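Local structure of 16S rRNA methylase (Uncultured bacterium, 7JLZ) at residues F167-L180 / N201-M212. The protein probably methylates A1408 of the 16S rRNA in the 30S ribosomal subunit, a modification linked to aminoglycoside resistance. Numbering follows the deposited sequence.
Sequences FEKNNLHLTEFGSL and NRPLYQLKFKKM
F209 drives its ring tip over one face of F167: F209 CZ stands 3.5 Å above the plane of the F167 ring, over its centre, with the two planes inclined at 44°. F209 CG stands anti to its own carbonyl carbon (chi1 -49°), which swings the ring across to the neighbouring strand, between L172 and L174. L172 CB meets F209 CD2 at 3.6 Å, and the methyl CD1 of L174 makes an off-centre CH-pi contact with the same ring. On this face of the sheet L207 CD2 also reaches F167, while L207 CG lies at the edge of the F177 ring, near its plane, 3.7 Å from F177 CD1. The ring planes of F177 and Y205 are nearly parallel (16°) but slid apart, so that CZ of F177 touches Y205 CD1 with little ring overlap. I133 of strand 129-135 packs against F167 and F209. Strands 172-179 and 205-211 pair antiparallel, interrupted by a classic beta bulge: T175 and E176 both face K208, and K208 O accepts both N-H groups from the same face of its plane, 2.8 Å from T175 N and a longer 3.3 Å from E176 N. On the other face E176 and K208 lie alongside, their charged ends too far apart for a salt bridge, and L180 CD1 presses on Q206 CB at 3.5 Å. At the far end M212, its chain extended to SD, lays SD against E168 CB at 3.5 Å, and the turn about CG-SD brings CE to the E168 side chain; M212 N bonds to the carbonyl of N171, the positive-phi residue of the Schellman motif ending helix 156-168. N171 ND2 binds S122 and, through a water, M212 O. This antiparallel pair, with strand 205-211 inserted between 129-135 and the edge strand 172-179, is the 7-6 end of the Rossmann-like class I methyltransferase sheet, strand order 3-2-1-4-5-7-6.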
ATOM      1  N   PHE A 167      -9.624  13.631   3.116  1.00 36.43           N
ATOM      2  CA  PHE A 167      -9.496  12.248   3.547  1.00 37.39           C
ATOM      3  C   PHE A 167     -10.620  11.812   4.473  1.00 39.75           C
ATOM      4  O   PHE A 167     -10.960  10.624   4.501  1.00 44.27           O
ATOM      5  CB  PHE A 167      -8.142  12.043   4.217  1.00 34.89           C
ATOM      6  CG  PHE A 167      -7.000  12.104   3.256  1.00 33.42           C
ATOM      7  CD1 PHE A 167      -6.756  11.047   2.400  1.00 33.07           C
ATOM      8  CD2 PHE A 167      -6.188  13.223   3.187  1.00 35.20           C
ATOM      9  CE1 PHE A 167      -5.701  11.087   1.497  1.00 30.82           C
ATOM     10  CE2 PHE A 167      -5.129  13.275   2.287  1.00 35.51           C
ATOM     11  CZ  PHE A 167      -4.891  12.205   1.444  1.00 34.08           C
ATOM     12  N   GLU A 168     -11.208  12.741   5.226  1.00 40.36           N
ATOM     13  CA  GLU A 168     -12.378  12.380   6.020  1.00 43.06           C
ATOM     14  C   GLU A 168     -13.540  11.974   5.124  1.00 51.43           C
ATOM     15  O   GLU A 168     -14.359  11.129   5.511  1.00 48.56           O
ATOM     16  CB  GLU A 168     -12.763  13.539   6.941  1.00 44.36           C
ATOM     17  CG  GLU A 168     -11.809  13.692   8.115  1.00 46.88           C
ATOM     18  CD  GLU A 168     -12.260  14.722   9.123  1.00 56.11           C
ATOM     19  OE1 GLU A 168     -12.907  15.712   8.722  1.00 58.67           O
ATOM     20  OE2 GLU A 168     -11.965  14.532  10.322  1.00 59.24           O
ATOM     21  N   LYS A 169     -13.611  12.545   3.917  1.00 53.41           N
ATOM     22  CA  LYS A 169     -14.606  12.129   2.938  1.00 57.35           C
ATOM     23  C   LYS A 169     -14.401  10.690   2.485  1.00 52.60           C
ATOM     24  O   LYS A 169     -15.295  10.128   1.842  1.00 52.58           O
ATOM     25  CB  LYS A 169     -14.589  13.088   1.740  1.00 56.52           C
ATOM     26  CG  LYS A 169     -15.268  14.428   2.024  1.00 60.34           C
ATOM     27  CD  LYS A 169     -15.149  15.391   0.853  1.00 62.50           C
ATOM     28  CE  LYS A 169     -16.103  16.575   0.996  1.00 68.93           C
ATOM     29  NZ  LYS A 169     -15.803  17.442   2.175  1.00 70.82           N
ATOM     30  N   ASN A 170     -13.266  10.077   2.822  1.00 47.79           N
ATOM     31  CA  ASN A 170     -13.009   8.666   2.561  1.00 43.22           C
ATOM     32  C   ASN A 170     -12.897   7.873   3.867  1.00 39.76           C
ATOM     33  O   ASN A 170     -12.282   6.807   3.903  1.00 39.42           O
ATOM     34  CB  ASN A 170     -11.752   8.498   1.705  1.00 52.22           C
ATOM     35  CG  ASN A 170     -11.836   9.260   0.389  1.00 59.61           C
ATOM     36  OD1 ASN A 170     -12.588   8.887  -0.509  1.00 63.65           O
ATOM     37  ND2 ASN A 170     -11.063  10.335   0.274  1.00 58.47           N
ATOM     38  N   ASN A 171     -13.474   8.405   4.948  1.00 38.72           N
ATOM     39  CA  ASN A 171     -13.585   7.737   6.247  1.00 42.18           C
ATOM     40  C   ASN A 171     -12.235   7.593   6.947  1.00 42.48           C
ATOM     41  O   ASN A 171     -12.051   6.711   7.794  1.00 41.05           O
ATOM     42  CB  ASN A 171     -14.277   6.366   6.128  1.00 42.99           C
ATOM     43  CG  ASN A 171     -14.784   5.856   7.465  1.00 46.93           C
ATOM     44  OD1 ASN A 171     -15.347   6.613   8.253  1.00 52.05           O
ATOM     45  ND2 ASN A 171     -14.568   4.573   7.735  1.00 43.50           N
ATOM     46  N   LEU A 172     -11.289   8.474   6.631  1.00 41.47           N
ATOM     47  CA  LEU A 172      -9.949   8.422   7.196  1.00 39.89           C
ATOM     48  C   LEU A 172      -9.707   9.668   8.026  1.00 37.58           C
ATOM     49  O   LEU A 172      -9.870  10.786   7.531  1.00 39.55           O
ATOM     50  CB  LEU A 172      -8.889   8.307   6.096  1.00 34.22           C
ATOM     51  CG  LEU A 172      -8.960   7.005   5.291  1.00 35.67           C
ATOM     52  CD1 LEU A 172      -8.022   7.066   4.094  1.00 35.58           C
ATOM     53  CD2 LEU A 172      -8.655   5.805   6.189  1.00 36.89           C
ATOM     54  N   HIS A 173      -9.318   9.472   9.281  1.00 35.83           N
ATOM     55  CA  HIS A 173      -8.985  10.569  10.176  1.00 35.22           C
ATOM     56  C   HIS A 173      -7.469  10.678  10.299  1.00 36.74           C
ATOM     57  O   HIS A 173      -6.808   9.722  10.709  1.00 35.48           O
ATOM     58  CB  HIS A 173      -9.633  10.349  11.539  1.00 36.61           C
ATOM     59  CG  HIS A 173      -9.224  11.360  12.548  1.00 44.14           C
ATOM     60  ND1 HIS A 173      -8.231  11.122  13.472  1.00 44.32           N
ATOM     61  CD2 HIS A 173      -9.656  12.622  12.768  1.00 49.89           C
ATOM     62  CE1 HIS A 173      -8.076  12.195  14.223  1.00 46.02           C
ATOM     63  NE2 HIS A 173      -8.925  13.121  13.818  1.00 51.72           N
ATOM     64  N   LEU A 174      -6.922  11.841   9.944  1.00 36.87           N
ATOM     65  CA  LEU A 174      -5.472  12.006   9.900  1.00 34.63           C
ATOM     66  C   LEU A 174      -4.884  12.020  11.308  1.00 35.32           C
ATOM     67  O   LEU A 174      -5.341  12.768  12.181  1.00 37.82           O
ATOM     68  CB  LEU A 174      -5.119  13.298   9.171  1.00 33.81           C
ATOM     69  CG  LEU A 174      -3.623  13.634   9.092  1.00 37.99           C
ATOM     70  CD1 LEU A 174      -2.950  12.742   8.072  1.00 38.82           C
ATOM     71  CD2 LEU A 174      -3.388  15.107   8.789  1.00 41.17           C
ATOM     72  N   THR A 175      -3.861  11.193  11.528  1.00 32.01           N
ATOM     73  CA  THR A 175      -3.160  11.151  12.798  1.00 33.90           C
ATOM     74  C   THR A 175      -1.702  11.575  12.709  1.00 32.79           C
ATOM     75  O   THR A 175      -1.144  12.002  13.724  1.00 34.47           O
ATOM     76  CB  THR A 175      -3.215   9.742  13.411  1.00 34.82           C
ATOM     77  OG1 THR A 175      -2.507   8.818  12.580  1.00 34.60           O
ATOM     78  CG2 THR A 175      -4.661   9.272  13.579  1.00 37.21           C
ATOM     79  N   GLU A 176      -1.075  11.466  11.540  1.00 31.33           N
ATOM     80  CA  GLU A 176       0.326  11.823  11.390  1.00 32.00           C
ATOM     81  C   GLU A 176       0.554  12.363   9.989  1.00 28.33           C
ATOM     82  O   GLU A 176      -0.069  11.909   9.019  1.00 30.79           O
ATOM     83  CB  GLU A 176       1.258  10.632  11.621  1.00 42.30           C
ATOM     84  CG  GLU A 176       1.264  10.067  13.022  1.00 50.92           C
ATOM     85  CD  GLU A 176       2.464   9.176  13.268  1.00 58.19           C
ATOM     86  OE1 GLU A 176       3.460   9.315  12.531  1.00 60.08           O
ATOM     87  OE2 GLU A 176       2.411   8.342  14.196  1.00 61.79           O
ATOM     88  N   PHE A 177       1.491  13.305   9.890  1.00 31.84           N
ATOM     89  CA  PHE A 177       1.944  13.820   8.606  1.00 32.26           C
ATOM     90  C   PHE A 177       3.430  14.094   8.716  1.00 32.73           C
ATOM     91  O   PHE A 177       3.882  14.615   9.734  1.00 35.61           O
ATOM     92  CB  PHE A 177       1.216  15.114   8.215  1.00 37.50           C
ATOM     93  CG  PHE A 177       1.853  15.851   7.064  1.00 44.05           C
ATOM     94  CD1 PHE A 177       1.513  15.552   5.760  1.00 45.67           C
ATOM     95  CD2 PHE A 177       2.785  16.857   7.296  1.00 47.66           C
ATOM     96  CE1 PHE A 177       2.100  16.229   4.704  1.00 43.35           C
ATOM     97  CE2 PHE A 177       3.371  17.534   6.244  1.00 49.78           C
ATOM     98  CZ  PHE A 177       3.023  17.218   4.948  1.00 46.54           C
ATOM     99  N   GLY A 178       4.188  13.782   7.673  1.00 32.25           N
ATOM    100  CA  GLY A 178       5.592  14.166   7.703  1.00 33.24           C
ATOM    101  C   GLY A 178       6.291  13.868   6.394  1.00 32.56           C
ATOM    102  O   GLY A 178       5.736  13.249   5.484  1.00 30.51           O
ATOM    103  N   SER A 179       7.531  14.336   6.313  1.00 39.37           N
ATOM    104  CA  SER A 179       8.355  14.062   5.144  1.00 36.57           C
ATOM    105  C   SER A 179       8.963  12.667   5.225  1.00 43.66           C
ATOM    106  O   SER A 179       9.270  12.160   6.305  1.00 50.53           O
ATOM    107  CB  SER A 179       9.486  15.092   5.025  1.00 42.05           C
ATOM    108  OG  SER A 179       8.984  16.413   4.957  1.00 52.96           O
ATOM    109  N   LEU A 180       9.158  12.058   4.058  1.00 46.21           N
ATOM    110  CA  LEU A 180       9.921  10.823   3.963  1.00 53.39           C
ATOM    111  C   LEU A 180      11.413  11.137   3.917  1.00 52.84           C
ATOM    112  O   LEU A 180      11.832  12.118   3.297  1.00 52.99           O
ATOM    113  CB  LEU A 180       9.515  10.048   2.709  1.00 59.00           C
ATOM    114  CG  LEU A 180       9.003   8.610   2.837  1.00 62.71           C
ATOM    115  CD1 LEU A 180       7.742   8.564   3.658  1.00 62.49           C
ATOM    116  CD2 LEU A 180       8.761   7.998   1.459  1.00 61.51           C
ATOM    117  N   ASN A 201      11.499  20.053  -5.537  1.00 88.55           N
ATOM    118  CA  ASN A 201      12.703  19.449  -4.984  1.00 87.98           C
ATOM    119  C   ASN A 201      12.496  17.963  -4.709  1.00 85.46           C
ATOM    120  O   ASN A 201      13.157  17.379  -3.851  1.00 86.32           O
ATOM    121  CB  ASN A 201      13.128  20.175  -3.703  1.00 87.47           C
ATOM    122  N   ARG A 202      11.555  17.363  -5.446  1.00 81.28           N
ATOM    123  CA  ARG A 202      11.213  15.945  -5.400  1.00 74.15           C
ATOM    124  C   ARG A 202      10.863  15.433  -3.997  1.00 69.10           C
ATOM    125  O   ARG A 202      11.343  14.356  -3.609  1.00 65.84           O
ATOM    126  CB  ARG A 202      12.360  15.114  -5.969  1.00 70.82           C
ATOM    127  N   PRO A 203      10.032  16.124  -3.211  1.00 62.74           N
ATOM    128  CA  PRO A 203       9.775  15.647  -1.851  1.00 53.64           C
ATOM    129  C   PRO A 203       8.710  14.568  -1.835  1.00 45.59           C
ATOM    130  O   PRO A 203       7.810  14.531  -2.676  1.00 46.30           O
ATOM    131  CB  PRO A 203       9.299  16.907  -1.129  1.00 55.85           C
ATOM    132  CG  PRO A 203       8.555  17.645  -2.185  1.00 63.33           C
ATOM    133  CD  PRO A 203       9.218  17.316  -3.520  1.00 65.20           C
ATOM    134  N   LEU A 204       8.837  13.670  -0.864  1.00 38.75           N
ATOM    135  CA  LEU A 204       7.841  12.635  -0.628  1.00 37.90           C
ATOM    136  C   LEU A 204       7.284  12.786   0.782  1.00 29.79           C
ATOM    137  O   LEU A 204       8.001  13.188   1.706  1.00 34.97           O
ATOM    138  CB  LEU A 204       8.427  11.231  -0.821  1.00 42.66           C
ATOM    139  CG  LEU A 204       8.851  10.850  -2.248  1.00 45.69           C
ATOM    140  CD1 LEU A 204       9.345   9.413  -2.288  1.00 47.96           C
ATOM    141  CD2 LEU A 204       7.704  11.049  -3.248  1.00 35.50           C
ATOM    142  N   TYR A 205       6.005  12.453   0.939  1.00 30.87           N
ATOM    143  CA  TYR A 205       5.297  12.658   2.190  1.00 31.43           C
ATOM    144  C   TYR A 205       4.628  11.366   2.621  1.00 31.67           C
ATOM    145  O   TYR A 205       4.240  10.539   1.791  1.00 31.29           O
ATOM    146  CB  TYR A 205       4.236  13.756   2.070  1.00 29.91           C
ATOM    147  CG  TYR A 205       4.825  15.064   1.603  1.00 36.68           C
ATOM    148  CD1 TYR A 205       5.408  15.943   2.504  1.00 34.33           C
ATOM    149  CD2 TYR A 205       4.822  15.406   0.254  1.00 36.17           C
ATOM    150  CE1 TYR A 205       5.957  17.137   2.074  1.00 40.09           C
ATOM    151  CE2 TYR A 205       5.365  16.586  -0.181  1.00 39.55           C
ATOM    152  CZ  TYR A 205       5.928  17.450   0.731  1.00 42.39           C
ATOM    153  OH  TYR A 205       6.467  18.635   0.290  1.00 47.25           O
ATOM    154  N   GLN A 206       4.521  11.214   3.932  1.00 29.00           N
ATOM    155  CA  GLN A 206       3.878  10.082   4.587  1.00 27.81           C
ATOM    156  C   GLN A 206       2.731  10.617   5.431  1.00 27.24           C
ATOM    157  O   GLN A 206       2.926  11.530   6.228  1.00 29.07           O
ATOM    158  CB  GLN A 206       4.898   9.369   5.472  1.00 34.09           C
ATOM    159  CG  GLN A 206       4.509   8.011   5.995  1.00 48.00           C
ATOM    160  CD  GLN A 206       5.604   7.437   6.878  1.00 58.24           C
ATOM    161  OE1 GLN A 206       5.957   8.027   7.900  1.00 64.59           O
ATOM    162  NE2 GLN A 206       6.165   6.300   6.476  1.00 58.82           N
ATOM    163  N   LEU A 207       1.547  10.043   5.268  1.00 28.36           N
ATOM    164  CA  LEU A 207       0.377  10.444   6.035  1.00 27.13           C
ATOM    165  C   LEU A 207      -0.208   9.183   6.639  1.00 26.80           C
ATOM    166  O   LEU A 207      -0.312   8.167   5.948  1.00 28.40           O
ATOM    167  CB  LEU A 207      -0.675  11.137   5.150  1.00 30.09           C
ATOM    168  CG  LEU A 207      -0.419  12.553   4.626  1.00 33.64           C
ATOM    169  CD1 LEU A 207       0.676  12.572   3.558  1.00 37.26           C
ATOM    170  CD2 LEU A 207      -1.698  13.157   4.081  1.00 33.02           C
ATOM    171  N   LYS A 208      -0.561   9.233   7.924  1.00 26.59           N
ATOM    172  CA  LYS A 208      -1.174   8.096   8.600  1.00 25.55           C
ATOM    173  C   LYS A 208      -2.567   8.472   9.069  1.00 30.03           C
ATOM    174  O   LYS A 208      -2.825   9.617   9.444  1.00 30.77           O
ATOM    175  CB  LYS A 208      -0.344   7.617   9.798  1.00 28.66           C
ATOM    176  CG  LYS A 208       1.032   7.108   9.349  1.00 36.69           C
ATOM    177  CD  LYS A 208       1.825   6.477  10.478  1.00 44.33           C
ATOM    178  CE  LYS A 208       3.158   5.942   9.954  1.00 51.24           C
ATOM    179  NZ  LYS A 208       4.046   5.431  11.041  1.00 56.88           N
ATOM    180  N   PHE A 209      -3.457   7.485   9.041  1.00 30.74           N
ATOM    181  CA  PHE A 209      -4.858   7.688   9.372  1.00 30.32           C
ATOM    182  C   PHE A 209      -5.352   6.521  10.205  1.00 34.86           C
ATOM    183  O   PHE A 209      -4.789   5.424  10.181  1.00 33.72           O
ATOM    184  CB  PHE A 209      -5.752   7.792   8.126  1.00 29.47           C
ATOM    185  CG  PHE A 209      -5.250   8.754   7.078  1.00 33.25           C
ATOM    186  CD1 PHE A 209      -4.268   8.375   6.175  1.00 30.49           C
ATOM    187  CD2 PHE A 209      -5.793  10.021   6.980  1.00 32.03           C
ATOM    188  CE1 PHE A 209      -3.822   9.253   5.211  1.00 30.63           C
ATOM    189  CE2 PHE A 209      -5.356  10.896   6.018  1.00 33.51           C
ATOM    190  CZ  PHE A 209      -4.366  10.510   5.134  1.00 32.31           C
ATOM    191  N   LYS A 210      -6.425   6.776  10.940  1.00 31.60           N
ATOM    192  CA  LYS A 210      -7.264   5.709  11.460  1.00 35.18           C
ATOM    193  C   LYS A 210      -8.673   5.899  10.914  1.00 36.69           C
ATOM    194  O   LYS A 210      -9.001   6.919  10.308  1.00 38.50           O
ATOM    195  CB  LYS A 210      -7.249   5.682  12.992  1.00 37.55           C
ATOM    196  CG  LYS A 210      -7.549   7.007  13.645  1.00 44.65           C
ATOM    197  CD  LYS A 210      -7.578   6.854  15.164  1.00 52.76           C
ATOM    198  CE  LYS A 210      -7.793   8.183  15.866  1.00 57.97           C
ATOM    199  NZ  LYS A 210      -7.879   8.006  17.351  1.00 65.78           N
ATOM    200  N   LYS A 211      -9.506   4.880  11.086  1.00 39.38           N
ATOM    201  CA  LYS A 211     -10.880   4.992  10.619  1.00 43.12           C
ATOM    202  C   LYS A 211     -11.652   6.023  11.428  1.00 46.51           C
ATOM    203  O   LYS A 211     -11.445   6.189  12.636  1.00 49.67           O
ATOM    204  CB  LYS A 211     -11.591   3.656  10.715  1.00 43.36           C
ATOM    205  CG  LYS A 211     -11.078   2.621   9.778  1.00 38.36           C
ATOM    206  CD  LYS A 211     -12.015   1.438   9.853  1.00 42.16           C
ATOM    207  CE  LYS A 211     -11.723   0.441   8.786  1.00 40.97           C
ATOM    208  NZ  LYS A 211     -12.894  -0.469   8.657  1.00 36.51           N
ATOM    209  N   MET A 212     -12.562   6.712  10.756  1.00 47.15           N
ATOM    210  CA  MET A 212     -13.396   7.673  11.454  1.00 52.10           C
ATOM    211  C   MET A 212     -14.523   6.952  12.181  1.00 58.70           C
ATOM    212  O   MET A 212     -14.844   5.813  11.857  1.00 59.68           O
ATOM    213  CB  MET A 212     -13.962   8.695  10.485  1.00 53.94           C
ATOM    214  CG  MET A 212     -12.919   9.585   9.877  1.00 55.11           C
ATOM    215  SD  MET A 212     -13.718  10.751   8.783  1.00 64.43           S
ATOM    216  CE  MET A 212     -14.716  11.669   9.954  1.00 61.15           C
TER
HETATM  217  O   HOH W   1     -15.778   3.785  10.590  1.00 57.34           O